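Local coordinates for protein glucose-6-phosphate isomerase (Chlamydia trachomatis D/UW-3/CX, PDB 6OTU) that catalyses the reversible isomerisation of glucose-6-phosphate to fructose-6-phosphate, as a two-subunit assembly, at residues 457-462 with 470-475; 340-345 with 402-407; 54-59 with 314-319; 110-115 with 476-481. All blocks are in the same frame, centred on the assembly; numbering follows the deposited sequence.

Contact 1: residues 457-462 with 470-475; sequences SILVAQ and GSLLAF
Leu459 reaches from strand 456-461 to helix 466-487 and meets two residues there, Leu472 and Phe475. One methyl does all the touching. Leu459 CD2 lies 3.7 Å from Leu472 CD2, and the same CD2 of Leu459 is 4.0 Å from Phe475 CE2. The two leucine side chains run alongside each other, pointing opposite ways. Against Phe475 the methyl sits over one face of the ring, displaced from its centre toward the rim. Leu459 holds CG anti to its own nitrogen (chi1 -177°), which sets CG beside the carbonyl carbon and lets CD2 reach the helix. Leu472 and Phe475 are three apart in sequence, about one helical turn, and their side chains receive the methyl together. The backbones stay well apart, with Leu459 CA 9.6 Å from Leu472 CA, and side chains fill the interval. Phe54 and Tyr56 of the neighbouring strand 54-57 also touch Leu459. Pro314 and Ser317 of helix 313-327 lie against the Phe475 ring. The other side of the strand faces the second subunit, where Ile458 packs on Leu528 of that chain. All three touching residues are buried, and the contact has no polar element. Its hold therefore rests on exclusion of water and on shape, not on directed bonds.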
loop_
_atom_site.group_PDB
_atom_site.type_symbol
_atom_site.label_atom_id
_atom_site.label_comp_id
_atom_site.label_asym_id
_atom_site.label_seq_id
_atom_site.Cartn_x
_atom_site.Cartn_y
_atom_site.Cartn_z
ATOM N N SER A 457 18.254 -3.805 3.983
ATOM C CA SER A 457 18.892 -4.910 3.285
ATOM C C SER A 457 18.527 -4.859 1.803
ATOM O O SER A 457 17.592 -4.166 1.383
ATOM C CB SER A 457 18.502 -6.276 3.883
ATOM O OG SER A 457 17.153 -6.608 3.599
ATOM N N ILE A 458 19.282 -5.620 1.018
ATOM C CA ILE A 458 19.216 -5.612 -0.439
ATOM C C ILE A 458 19.183 -7.060 -0.901
ATOM O O ILE A 458 20.123 -7.817 -0.638
ATOM C CB ILE A 458 20.418 -4.889 -1.081
ATOM C CG1 ILE A 458 20.598 -3.473 -0.526
ATOM C CG2 ILE A 458 20.269 -4.863 -2.591
ATOM C CD1 ILE A 458 21.824 -2.727 -1.102
ATOM N N LEU A 459 18.122 -7.434 -1.603
ATOM C CA LEU A 459 18.000 -8.745 -2.214
ATOM C C LEU A 459 17.903 -8.565 -3.723
ATOM O O LEU A 459 17.039 -7.818 -4.199
ATOM C CB LEU A 459 16.772 -9.472 -1.671
ATOM C CG LEU A 459 16.581 -10.897 -2.177
ATOM C CD1 LEU A 459 17.748 -11.779 -1.750
ATOM C CD2 LEU A 459 15.249 -11.442 -1.676
ATOM N N VAL A 460 18.787 -9.235 -4.480
ATOM C CA VAL A 460 18.849 -9.051 -5.931
ATOM C C VAL A 460 18.947 -10.397 -6.632
ATOM O O VAL A 460 19.689 -11.283 -6.195
ATOM C CB VAL A 460 20.045 -8.163 -6.363
ATOM C CG1 VAL A 460 19.851 -7.652 -7.800
ATOM C CG2 VAL A 460 20.240 -7.017 -5.420
ATOM N N ALA A 461 18.229 -10.531 -7.748
ATOM C CA ALA A 461 18.406 -11.624 -8.696
ATOM C C ALA A 461 18.749 -11.032 -10.057
ATOM O O ALA A 461 18.597 -9.826 -10.281
ATOM C CB ALA A 461 17.150 -12.505 -8.786
ATOM N N GLN A 462 19.232 -11.888 -10.970
ATOM C CA GLN A 462 19.555 -11.426 -12.326
ATOM C C GLN A 462 18.338 -10.813 -13.014
ATOM O O GLN A 462 18.430 -9.764 -13.665
ATOM C CB GLN A 462 20.078 -12.580 -13.181
ATOM C CG GLN A 462 21.513 -12.911 -12.968
ATOM C CD GLN A 462 22.424 -11.747 -13.253
ATOM O OE1 GLN A 462 22.137 -10.891 -14.094
ATOM N NE2 GLN A 462 23.540 -11.708 -12.548
ATOM N N GLY A 470 8.719 -17.589 -7.862
ATOM C CA GLY A 470 8.444 -18.665 -6.920
ATOM C C GLY A 470 9.414 -18.693 -5.753
ATOM O O GLY A 470 9.019 -18.943 -4.615
ATOM N N SER A 471 10.699 -18.447 -6.017
ATOM C CA SER A 471 11.662 -18.414 -4.925
ATOM C C SER A 471 11.382 -17.245 -3.985
ATOM O O SER A 471 11.457 -17.397 -2.759
ATOM C CB SER A 471 13.085 -18.340 -5.485
ATOM O OG SER A 471 13.407 -19.532 -6.190
ATOM N N LEU A 472 11.053 -16.074 -4.544
ATOM C CA LEU A 472 10.768 -14.903 -3.721
ATOM C C LEU A 472 9.541 -15.129 -2.854
ATOM O O LEU A 472 9.516 -14.740 -1.681
ATOM C CB LEU A 472 10.555 -13.675 -4.602
ATOM C CG LEU A 472 11.708 -12.694 -4.799
ATOM C CD1 LEU A 472 11.315 -11.674 -5.850
ATOM C CD2 LEU A 472 12.074 -12.006 -3.490
ATOM N N LEU A 473 8.502 -15.740 -3.426
ATOM C CA LEU A 473 7.321 -16.067 -2.642
ATOM C C LEU A 473 7.686 -16.978 -1.481
ATOM O O LEU A 473 7.392 -16.663 -0.322
ATOM C CB LEU A 473 6.261 -16.714 -3.530
ATOM C CG LEU A 473 4.959 -17.123 -2.847
ATOM C CD1 LEU A 473 4.155 -15.882 -2.510
ATOM C CD2 LEU A 473 4.169 -18.010 -3.764
ATOM N N ALA A 474 8.369 -18.099 -1.770
ATOM C CA ALA A 474 8.696 -19.047 -0.710
ATOM C C ALA A 474 9.628 -18.417 0.320
ATOM O O ALA A 474 9.525 -18.706 1.520
ATOM C CB ALA A 474 9.331 -20.322 -1.303
ATOM N N PHE A 475 10.532 -17.555 -0.137
ATOM C CA PHE A 475 11.422 -16.826 0.754
ATOM C C PHE A 475 10.660 -16.121 1.863
ATOM O O PHE A 475 11.009 -16.235 3.041
ATOM C CB PHE A 475 12.215 -15.818 -0.059
ATOM C CG PHE A 475 13.002 -14.870 0.764
ATOM C CD1 PHE A 475 14.183 -15.276 1.369
ATOM C CD2 PHE A 475 12.594 -13.549 0.901
ATOM C CE1 PHE A 475 14.944 -14.381 2.122
ATOM C CE2 PHE A 475 13.341 -12.649 1.650
ATOM C CZ PHE A 475 14.523 -13.059 2.252
#

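Contact 2: residues 340-345 with 402-407; sequences TGLKYF and EFIGFL
Leu342 has CG anti to its carbonyl carbon (chi1 -67°) and then an extended second torsion (chi2 177°), which carries CD1 out to Ile404 and Phe406. Ile404 sends its two branches different ways. With chi1 at -50°, CG2 stands anti to the nitrogen and faces Leu342, while CG1 carries CD1 toward Phe345. Leu342 CD1 is 3.6 Å from Phe406 CE2, close to the plane of that ring and at its edge. Ring atom CZ of Phe406 is 3.7 Å from the same Leu342 CD1. These two side chains run roughly perpendicular. Leu342 CD1 also lies 3.9 Å from Ile404 CG2. The third pair is looser: Phe345 CE2 is 4.2 Å from Ile404 CD1. Here the methyl comes to the ring edge, with the isoleucine lying crosswise to the phenylalanine. The contact is wholly apolar, and its four residues are buried. Helix 466-487 closes over the group, with Leu472 touching both Leu342 and Phe406, and Tyr476 touching Ile404. On the other side of strand 401-406, Phe403 packs on helix 422-439. Thr340 N is hydrogen-bonded to Asp188 OD2 of the second subunit. Tyr344 occupies the N-cap position of helix 345-357, and Phe345 is the first residue of that helix. The arrangement is that of an alpha/beta sheet: the connection leaving strand 332-337, with the first residue of helix 345-357, lays apolar side chains on the adjacent parallel strand 401-406.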
loop_
_atom_site.group_PDB
_atom_site.type_symbol
_atom_site.label_atom_id
_atom_site.label_comp_id
_atom_site.label_asym_id
_atom_site.label_seq_id
_atom_site.Cartn_x
_atom_site.Cartn_y
_atom_site.Cartn_z
ATOM N N THR A 340 8.640 -3.060 -11.590
ATOM C CA THR A 340 7.246 -2.856 -11.974
ATOM C C THR A 340 6.454 -4.157 -11.832
ATOM O O THR A 340 5.324 -4.156 -11.331
ATOM C CB THR A 340 7.177 -2.299 -13.407
ATOM O OG1 THR A 340 7.683 -0.956 -13.432
ATOM C CG2 THR A 340 5.745 -2.285 -13.941
ATOM N N GLY A 341 7.067 -5.286 -12.199
ATOM C CA GLY A 341 6.399 -6.570 -12.073
ATOM C C GLY A 341 5.981 -6.901 -10.651
ATOM O O GLY A 341 4.987 -7.595 -10.444
ATOM N N LEU A 342 6.718 -6.408 -9.656
ATOM C CA LEU A 342 6.382 -6.634 -8.255
ATOM C C LEU A 342 5.450 -5.557 -7.683
ATOM O O LEU A 342 5.428 -5.352 -6.462
ATOM C CB LEU A 342 7.666 -6.730 -7.423
ATOM C CG LEU A 342 8.512 -7.979 -7.745
ATOM C CD1 LEU A 342 9.848 -8.038 -6.966
ATOM C CD2 LEU A 342 7.693 -9.247 -7.510
ATOM N N LYS A 343 4.679 -4.870 -8.536
ATOM C CA LYS A 343 3.814 -3.797 -8.048
ATOM C C LYS A 343 2.809 -4.293 -7.014
ATOM O O LYS A 343 2.425 -3.530 -6.121
ATOM C CB LYS A 343 3.091 -3.117 -9.219
ATOM C CG LYS A 343 3.122 -1.596 -9.115
ATOM C CD LYS A 343 3.388 -0.888 -10.453
ATOM C CE LYS A 343 2.173 -0.917 -11.389
ATOM N NZ LYS A 343 2.445 -0.221 -12.694
ATOM N N TYR A 344 2.379 -5.557 -7.094
ATOM C CA TYR A 344 1.399 -6.069 -6.141
ATOM C C TYR A 344 2.004 -6.988 -5.092
ATOM O O TYR A 344 1.258 -7.558 -4.287
ATOM C CB TYR A 344 0.258 -6.796 -6.864
ATOM C CG TYR A 344 -0.487 -5.945 -7.868
ATOM C CD1 TYR A 344 -1.603 -5.197 -7.501
ATOM C CD2 TYR A 344 -0.059 -5.881 -9.189
ATOM C CE1 TYR A 344 -2.281 -4.423 -8.438
ATOM C CE2 TYR A 344 -0.711 -5.111 -10.118
ATOM C CZ TYR A 344 -1.820 -4.386 -9.749
ATOM O OH TYR A 344 -2.441 -3.627 -10.715
ATOM N N PHE A 345 3.330 -7.126 -5.058
ATOM C CA PHE A 345 3.960 -8.083 -4.150
ATOM C C PHE A 345 3.883 -7.629 -2.691
ATOM O O PHE A 345 3.668 -8.454 -1.796
ATOM C CB PHE A 345 5.408 -8.308 -4.569
ATOM C CG PHE A 345 6.080 -9.451 -3.868
ATOM C CD1 PHE A 345 5.487 -10.704 -3.825
ATOM C CD2 PHE A 345 7.327 -9.280 -3.284
ATOM C CE1 PHE A 345 6.111 -11.777 -3.189
ATOM C CE2 PHE A 345 7.974 -10.343 -2.648
ATOM C CZ PHE A 345 7.357 -11.601 -2.603
ATOM N N GLU A 402 13.404 -3.214 3.362
ATOM C CA GLU A 402 13.817 -4.366 2.578
ATOM C C GLU A 402 13.739 -3.973 1.102
ATOM O O GLU A 402 12.651 -3.903 0.526
ATOM C CB GLU A 402 12.941 -5.580 2.890
ATOM C CG GLU A 402 13.034 -6.053 4.351
ATOM C CD GLU A 402 12.108 -7.225 4.677
ATOM O OE1 GLU A 402 11.054 -7.388 4.024
ATOM O OE2 GLU A 402 12.441 -7.997 5.595
ATOM N N PHE A 403 14.896 -3.721 0.492
ATOM C CA PHE A 403 14.954 -3.401 -0.932
ATOM C C PHE A 403 14.944 -4.678 -1.747
ATOM O O PHE A 403 15.648 -5.642 -1.419
ATOM C CB PHE A 403 16.232 -2.619 -1.280
ATOM C CG PHE A 403 16.235 -1.204 -0.803
ATOM C CD1 PHE A 403 15.384 -0.262 -1.372
ATOM C CD2 PHE A 403 17.071 -0.813 0.234
ATOM C CE1 PHE A 403 15.374 1.058 -0.921
ATOM C CE2 PHE A 403 17.079 0.511 0.681
ATOM C CZ PHE A 403 16.226 1.447 0.099
ATOM N N ILE A 404 14.185 -4.676 -2.837
ATOM C CA ILE A 404 14.210 -5.790 -3.776
ATOM C C ILE A 404 14.511 -5.253 -5.164
ATOM O O ILE A 404 13.813 -4.353 -5.641
ATOM C CB ILE A 404 12.884 -6.575 -3.782
ATOM C CG1 ILE A 404 12.475 -6.920 -2.348
ATOM C CG2 ILE A 404 13.023 -7.812 -4.672
ATOM C CD1 ILE A 404 11.316 -7.905 -2.232
ATOM N N GLY A 405 15.518 -5.828 -5.825
ATOM C CA GLY A 405 15.911 -5.353 -7.134
ATOM C C GLY A 405 16.434 -6.434 -8.056
ATOM O O GLY A 405 16.670 -7.585 -7.662
ATOM N N PHE A 406 16.612 -6.036 -9.316
ATOM C CA PHE A 406 17.078 -6.940 -10.357
ATOM C C PHE A 406 18.098 -6.227 -11.228
ATOM O O PHE A 406 18.083 -4.993 -11.363
ATOM C CB PHE A 406 15.907 -7.473 -11.196
ATOM C CG PHE A 406 14.826 -8.079 -10.360
ATOM C CD1 PHE A 406 14.900 -9.405 -9.973
ATOM C CD2 PHE A 406 13.774 -7.302 -9.888
ATOM C CE1 PHE A 406 13.922 -9.974 -9.160
ATOM C CE2 PHE A 406 12.787 -7.862 -9.081
ATOM C CZ PHE A 406 12.868 -9.207 -8.713
ATOM N N LEU A 407 19.012 -7.023 -11.792
ATOM C CA LEU A 407 20.014 -6.492 -12.707
ATOM C C LEU A 407 19.462 -6.222 -14.105
ATOM O O LEU A 407 20.071 -5.449 -14.854
ATOM C CB LEU A 407 21.199 -7.459 -12.811
ATOM C CG LEU A 407 21.886 -7.761 -11.474
ATOM C CD1 LEU A 407 23.072 -8.688 -11.680
ATOM C CD2 LEU A 407 22.331 -6.489 -10.759
#

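Contact 3: residues 54-59 with 314-319; sequences FTYSYA and PLLSAM. With ACT (acetate ion), chain B.
A water joins Tyr56 and Ser317 across an otherwise apolar contact. It lies 3.0 Å from Tyr56 OH and 3.0 Å from Ser317 OG, and hydrogen-bonds to both. The hydroxyls themselves are too far apart to bond directly. Tyr56 OH instead approaches the carbon of the serine, 3.7 Å from Ser317 CB. The phenol has a further, weak hydrogen bond to Ser457 OG on the neighbouring strand. Leu316 provides the apolar part and lies against both tyrosines. Its CG is 4.0 Å from Tyr56 CE2, and those two side chains meet at a slant. Its CD2 turns to Tyr58 and comes within 3.5 Å of Tyr58 CE1, the leucine standing nearly square to that tyrosine. The rings reach the helix by different torsions. Tyr56 extends with CG anti to the nitrogen (chi1 -171°), whereas Tyr58 places CG between the nitrogen and the carbonyl carbon (chi1 48°). Leu316 thus meets the rings of two residues that are two apart in the chain. Leu320, one turn further along the helix, touches both tyrosines too. On the other side of the strand, Thr55 OG1 donates a 2.6 Å hydrogen bond to O of an acetate ion, probably from the crystallisation liquor. Thr55 also packs on Val531 of the second subunit. The arrangement is helix-on-sheet packing in an alpha/beta domain: helix 313-327 lies against strand 54-57, which runs antiparallel to strand 456-461 in the mixed sheet.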
loop_
_atom_site.group_PDB
_atom_site.type_symbol
_atom_site.label_atom_id
_atom_site.label_comp_id
_atom_site.label_asym_id
_atom_site.label_seq_id
_atom_site.Cartn_x
_atom_site.Cartn_y
_atom_site.Cartn_z
ATOM N N PHE A 54 20.183 -15.535 -5.851
ATOM C CA PHE A 54 20.097 -14.212 -5.247
ATOM C C PHE A 54 21.427 -13.822 -4.624
ATOM O O PHE A 54 22.222 -14.671 -4.230
ATOM C CB PHE A 54 19.056 -14.121 -4.128
ATOM C CG PHE A 54 17.677 -14.504 -4.528
ATOM C CD1 PHE A 54 16.817 -13.571 -5.084
ATOM C CD2 PHE A 54 17.218 -15.786 -4.304
ATOM C CE1 PHE A 54 15.535 -13.924 -5.440
ATOM C CE2 PHE A 54 15.932 -16.149 -4.653
ATOM C CZ PHE A 54 15.086 -15.215 -5.222
ATOM N N THR A 55 21.633 -12.516 -4.489
ATOM C CA THR A 55 22.566 -11.977 -3.512
ATOM C C THR A 55 21.781 -11.160 -2.495
ATOM O O THR A 55 20.840 -10.437 -2.848
ATOM C CB THR A 55 23.668 -11.130 -4.171
ATOM O OG1 THR A 55 24.330 -11.921 -5.166
ATOM C CG2 THR A 55 24.690 -10.670 -3.132
ATOM N N TYR A 56 22.146 -11.323 -1.229
ATOM C CA TYR A 56 21.530 -10.628 -0.107
ATOM C C TYR A 56 22.630 -9.895 0.649
ATOM O O TYR A 56 23.549 -10.532 1.176
ATOM C CB TYR A 56 20.825 -11.622 0.808
ATOM C CG TYR A 56 19.969 -11.046 1.908
ATOM C CD1 TYR A 56 18.771 -10.387 1.620
ATOM C CD2 TYR A 56 20.335 -11.186 3.247
ATOM C CE1 TYR A 56 17.971 -9.881 2.630
ATOM C CE2 TYR A 56 19.531 -10.681 4.272
ATOM C CZ TYR A 56 18.345 -10.035 3.952
ATOM O OH TYR A 56 17.526 -9.523 4.946
ATOM N N SER A 57 22.550 -8.565 0.677
ATOM C CA SER A 57 23.514 -7.714 1.369
ATOM C C SER A 57 22.824 -7.051 2.551
ATOM O O SER A 57 21.727 -6.514 2.407
ATOM C CB SER A 57 24.101 -6.641 0.446
ATOM O OG SER A 57 25.272 -6.049 1.006
ATOM N N TYR A 58 23.472 -7.095 3.714
ATOM C CA TYR A 58 22.938 -6.497 4.931
ATOM C C TYR A 58 24.012 -5.700 5.653
ATOM O O TYR A 58 23.914 -5.510 6.868
ATOM C CB TYR A 58 22.354 -7.555 5.885
ATOM C CG TYR A 58 23.260 -8.757 6.137
ATOM C CD1 TYR A 58 23.429 -9.738 5.162
ATOM C CD2 TYR A 58 23.936 -8.916 7.348
ATOM C CE1 TYR A 58 24.245 -10.843 5.375
ATOM C CE2 TYR A 58 24.767 -10.027 7.569
ATOM C CZ TYR A 58 24.913 -10.988 6.572
ATOM O OH TYR A 58 25.718 -12.102 6.765
ATOM N N ALA A 59 25.048 -5.254 4.933
ATOM C CA ALA A 59 26.007 -4.335 5.522
ATOM C C ALA A 59 25.341 -3.034 5.978
ATOM O O ALA A 59 25.884 -2.337 6.843
ATOM C CB ALA A 59 27.132 -4.057 4.520
ATOM N N PRO A 314 15.903 -17.110 4.140
ATOM C CA PRO A 314 14.749 -16.759 4.980
ATOM C C PRO A 314 15.058 -16.722 6.470
ATOM O O PRO A 314 14.463 -15.910 7.189
ATOM C CB PRO A 314 13.716 -17.838 4.629
ATOM C CG PRO A 314 14.496 -18.972 4.129
ATOM C CD PRO A 314 15.695 -18.399 3.451
ATOM N N LEU A 315 15.998 -17.536 6.946
ATOM C CA LEU A 315 16.347 -17.519 8.361
ATOM C C LEU A 315 17.093 -16.242 8.738
ATOM O O LEU A 315 16.852 -15.672 9.805
ATOM C CB LEU A 315 17.189 -18.751 8.710
ATOM C CG LEU A 315 17.446 -18.895 10.212
ATOM C CD1 LEU A 315 16.111 -18.861 10.956
ATOM C CD2 LEU A 315 18.212 -20.173 10.521
ATOM N N LEU A 316 18.017 -15.791 7.885
ATOM C CA LEU A 316 18.711 -14.532 8.140
ATOM C C LEU A 316 17.737 -13.362 8.106
ATOM O O LEU A 316 17.732 -12.514 9.003
ATOM C CB LEU A 316 19.825 -14.331 7.108
ATOM C CG LEU A 316 20.782 -13.141 7.195
ATOM C CD1 LEU A 316 21.295 -12.930 8.616
ATOM C CD2 LEU A 316 21.964 -13.354 6.245
ATOM N N SER A 317 16.899 -13.305 7.072
ATOM C CA SER A 317 15.960 -12.202 6.963
ATOM C C SER A 317 15.007 -12.178 8.159
ATOM O O SER A 317 14.738 -11.114 8.722
ATOM C CB SER A 317 15.209 -12.300 5.640
ATOM O OG SER A 317 13.982 -11.606 5.715
ATOM N N ALA A 318 14.568 -13.357 8.618
ATOM C CA ALA A 318 13.730 -13.430 9.811
ATOM C C ALA A 318 14.452 -12.886 11.042
ATOM O O ALA A 318 13.878 -12.096 11.803
ATOM C CB ALA A 318 13.274 -14.867 10.052
ATOM N N MET A 319 15.718 -13.287 11.257
ATOM C CA MET A 319 16.414 -12.876 12.481
ATOM C C MET A 319 16.806 -11.397 12.441
ATOM O O MET A 319 16.726 -10.697 13.464
ATOM C CB MET A 319 17.641 -13.759 12.724
ATOM C CG MET A 319 17.310 -15.225 12.870
ATOM S SD MET A 319 16.016 -15.548 14.087
ATOM C CE MET A 319 16.867 -15.033 15.579
HETATM C C ACT B . 23.397 -12.330 -8.503
HETATM O O ACT B . 24.156 -11.637 -7.783
HETATM O OXT ACT B . 22.359 -11.950 -9.111
HETATM C CH3 ACT B . 23.779 -13.873 -8.667
HETATM O O HOH W 1 14.706 -9.230 4.098
#

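Contact 4: residues 110-115 with 476-481; sequences ATRAWV and YEHKFA
Two nitrogens of Arg112 bond to a single oxygen of Glu477, while Asp301 is the main partner of Arg112 NE. Arg112 NH2 donates to Glu477 OE1 at 2.8 Å, with an N-H...O angle of 161°. The second bond is longer and more bent, from Arg112 NH1 to the same Glu477 OE1 at 3.2 Å. This one uses the syn lone pair, while NH2 meets the oxygen nearly along the C-O axis. Asp301 OD2 forms a salt bridge with Arg112 NE, Asp301 OD1 is hydrogen-bonded to His478 NE2 as its main partner, and Thr273 OG1 is hydrogen-bonded to Arg112 NH1. Glu477 OE1 lies in the guanidinium plane, and the carboxylate is turned only 23° from that plane. A water donates to the other oxygen, Glu477 OE2, at 2.7 Å and accepts a weak bond from Arg112 NH1. The arginine chain bends at its second torsion (chi2 -93°) to bring the flat group to the helix. His478 stands beside the guanidinium, with NE2 4.1 Å from Arg112 NH2, not bonded to it. Further out, Ala297 of helix 287-303 touches Arg112, and Met84 and Met87 of helix 80-89 touch His478. Glu477 lies near the active site, its side chain about 10 Å from bound glucose-6-phosphate. Arg112, Glu477 and His478 are all buried. Two acids around one arginine probably balance its charge there, and bonds from NE to Asp301, from NH1 to Thr273 and from both end nitrogens to Glu477 should fix the guanidinium in rotation.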
loop_
_atom_site.group_PDB
_atom_site.type_symbol
_atom_site.label_atom_id
_atom_site.label_comp_id
_atom_site.label_asym_id
_atom_site.label_seq_id
_atom_site.Cartn_x
_atom_site.Cartn_y
_atom_site.Cartn_z
ATOM N N ALA A 110 4.263 -28.799 0.727
ATOM C CA ALA A 110 4.023 -30.056 0.039
ATOM C C ALA A 110 3.320 -29.858 -1.309
ATOM O O ALA A 110 3.374 -30.759 -2.156
ATOM C CB ALA A 110 3.227 -30.997 0.944
ATOM N N THR A 111 2.694 -28.696 -1.545
ATOM C CA THR A 111 2.050 -28.460 -2.837
ATOM C C THR A 111 3.045 -28.261 -3.974
ATOM O O THR A 111 2.642 -28.328 -5.143
ATOM C CB THR A 111 1.113 -27.249 -2.785
ATOM O OG1 THR A 111 1.867 -26.055 -2.551
ATOM C CG2 THR A 111 0.092 -27.420 -1.689
ATOM N N ARG A 112 4.330 -28.015 -3.666
ATOM C CA ARG A 112 5.373 -27.974 -4.684
ATOM C C ARG A 112 6.504 -28.969 -4.443
ATOM O O ARG A 112 7.370 -29.115 -5.318
ATOM C CB ARG A 112 5.963 -26.551 -4.809
ATOM C CG ARG A 112 6.659 -25.988 -3.545
ATOM C CD ARG A 112 5.687 -25.158 -2.678
ATOM N NE ARG A 112 6.389 -24.318 -1.706
ATOM C CZ ARG A 112 5.872 -23.242 -1.106
ATOM N NH1 ARG A 112 4.619 -22.849 -1.348
ATOM N NH2 ARG A 112 6.611 -22.561 -0.235
ATOM N N ALA A 113 6.521 -29.655 -3.295
ATOM C CA ALA A 113 7.613 -30.579 -2.986
ATOM C C ALA A 113 7.770 -31.660 -4.056
ATOM O O ALA A 113 8.874 -32.185 -4.254
ATOM C CB ALA A 113 7.388 -31.207 -1.604
ATOM N N TRP A 114 6.691 -31.986 -4.774
ATOM C CA TRP A 114 6.724 -33.105 -5.706
ATOM C C TRP A 114 7.530 -32.822 -6.964
ATOM O O TRP A 114 7.752 -33.760 -7.735
ATOM C CB TRP A 114 5.311 -33.513 -6.110
ATOM C CG TRP A 114 4.573 -32.445 -6.863
ATOM C CD1 TRP A 114 3.799 -31.446 -6.326
ATOM C CD2 TRP A 114 4.531 -32.267 -8.287
ATOM N NE1 TRP A 114 3.296 -30.649 -7.331
ATOM C CE2 TRP A 114 3.716 -31.137 -8.543
ATOM C CE3 TRP A 114 5.093 -32.952 -9.371
ATOM C CZ2 TRP A 114 3.457 -30.676 -9.843
ATOM C CZ3 TRP A 114 4.836 -32.489 -10.670
ATOM C CH2 TRP A 114 4.023 -31.366 -10.887
ATOM N N VAL A 115 7.961 -31.576 -7.208
ATOM C CA VAL A 115 8.755 -31.326 -8.408
ATOM C C VAL A 115 10.229 -31.639 -8.211
ATOM O O VAL A 115 10.992 -31.591 -9.183
ATOM C CB VAL A 115 8.654 -29.884 -8.937
ATOM C CG1 VAL A 115 7.215 -29.491 -9.100
ATOM C CG2 VAL A 115 9.398 -28.938 -8.023
ATOM N N TYR A 476 9.619 -15.369 1.496
ATOM C CA TYR A 476 8.884 -14.598 2.487
ATOM C C TYR A 476 7.977 -15.496 3.316
ATOM O O TYR A 476 7.804 -15.262 4.518
ATOM C CB TYR A 476 8.091 -13.478 1.804
ATOM C CG TYR A 476 8.895 -12.200 1.686
ATOM C CD1 TYR A 476 9.091 -11.391 2.798
ATOM C CD2 TYR A 476 9.501 -11.824 0.477
ATOM C CE1 TYR A 476 9.841 -10.230 2.714
ATOM C CE2 TYR A 476 10.262 -10.666 0.384
ATOM C CZ TYR A 476 10.424 -9.869 1.510
ATOM O OH TYR A 476 11.156 -8.697 1.467
ATOM N N GLU A 477 7.401 -16.533 2.702
ATOM C CA GLU A 477 6.631 -17.504 3.477
ATOM C C GLU A 477 7.475 -18.062 4.616
ATOM O O GLU A 477 7.023 -18.121 5.760
ATOM C CB GLU A 477 6.113 -18.636 2.580
ATOM C CG GLU A 477 5.068 -18.166 1.569
ATOM C CD GLU A 477 4.499 -19.287 0.718
ATOM O OE1 GLU A 477 5.055 -20.419 0.735
ATOM O OE2 GLU A 477 3.472 -19.039 0.040
ATOM N N HIS A 478 8.728 -18.421 4.332
ATOM C CA HIS A 478 9.568 -18.996 5.378
ATOM C C HIS A 478 10.126 -17.946 6.334
ATOM O O HIS A 478 10.276 -18.236 7.530
ATOM C CB HIS A 478 10.682 -19.817 4.736
ATOM C CG HIS A 478 10.143 -20.992 3.998
ATOM N ND1 HIS A 478 9.061 -21.704 4.466
ATOM C CD2 HIS A 478 10.472 -21.539 2.807
ATOM C CE1 HIS A 478 8.769 -22.665 3.609
ATOM N NE2 HIS A 478 9.613 -22.589 2.596
ATOM N N LYS A 479 10.425 -16.738 5.843
ATOM C CA LYS A 479 10.768 -15.638 6.739
ATOM C C LYS A 479 9.725 -15.485 7.839
ATOM O O LYS A 479 10.059 -15.436 9.026
ATOM C CB LYS A 479 10.896 -14.318 5.971
ATOM C CG LYS A 479 11.064 -13.143 6.929
ATOM C CD LYS A 479 10.912 -11.797 6.269
ATOM C CE LYS A 479 11.364 -10.706 7.223
ATOM N NZ LYS A 479 10.916 -9.379 6.756
ATOM N N PHE A 480 8.451 -15.404 7.457
ATOM C CA PHE A 480 7.404 -15.171 8.448
ATOM C C PHE A 480 7.225 -16.387 9.351
ATOM O O PHE A 480 6.997 -16.241 10.559
ATOM C CB PHE A 480 6.102 -14.799 7.738
ATOM C CG PHE A 480 6.213 -13.541 6.910
ATOM C CD1 PHE A 480 6.835 -12.412 7.420
ATOM C CD2 PHE A 480 5.705 -13.486 5.624
ATOM C CE1 PHE A 480 6.951 -11.245 6.654
ATOM C CE2 PHE A 480 5.814 -12.319 4.856
ATOM C CZ PHE A 480 6.431 -11.208 5.369
ATOM N N ALA A 481 7.351 -17.593 8.785
ATOM C CA ALA A 481 7.299 -18.811 9.589
ATOM C C ALA A 481 8.423 -18.848 10.616
ATOM O O ALA A 481 8.206 -19.219 11.776
ATOM C CB ALA A 481 7.367 -20.048 8.682
HETATM O O HOH W 2 2.278 -20.654 -1.823
#

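Overall arrangement
All four contacts are buried. Contacts 1, 2 and 3 bring helices or a loop onto one mixed sheet, through neighbouring strands 401-406, 456-461 and 54-57. Contacts 1 and 4 share helix 466-487. Contact 1 uses its sheet-facing side, and contact 4 ties it to 110-115, away from the sheet. Chemistry follows place. Contacts 1 and 2 are purely apolar, contact 3 adds a bridging water, and contact 4 is ionic. Glu402 links the segments of contacts 2 and 4 through a probable hydrogen bond to Tyr476. Segments of contacts 1, 2 and 3 also touch the second subunit, whereas those of contact 4 do not.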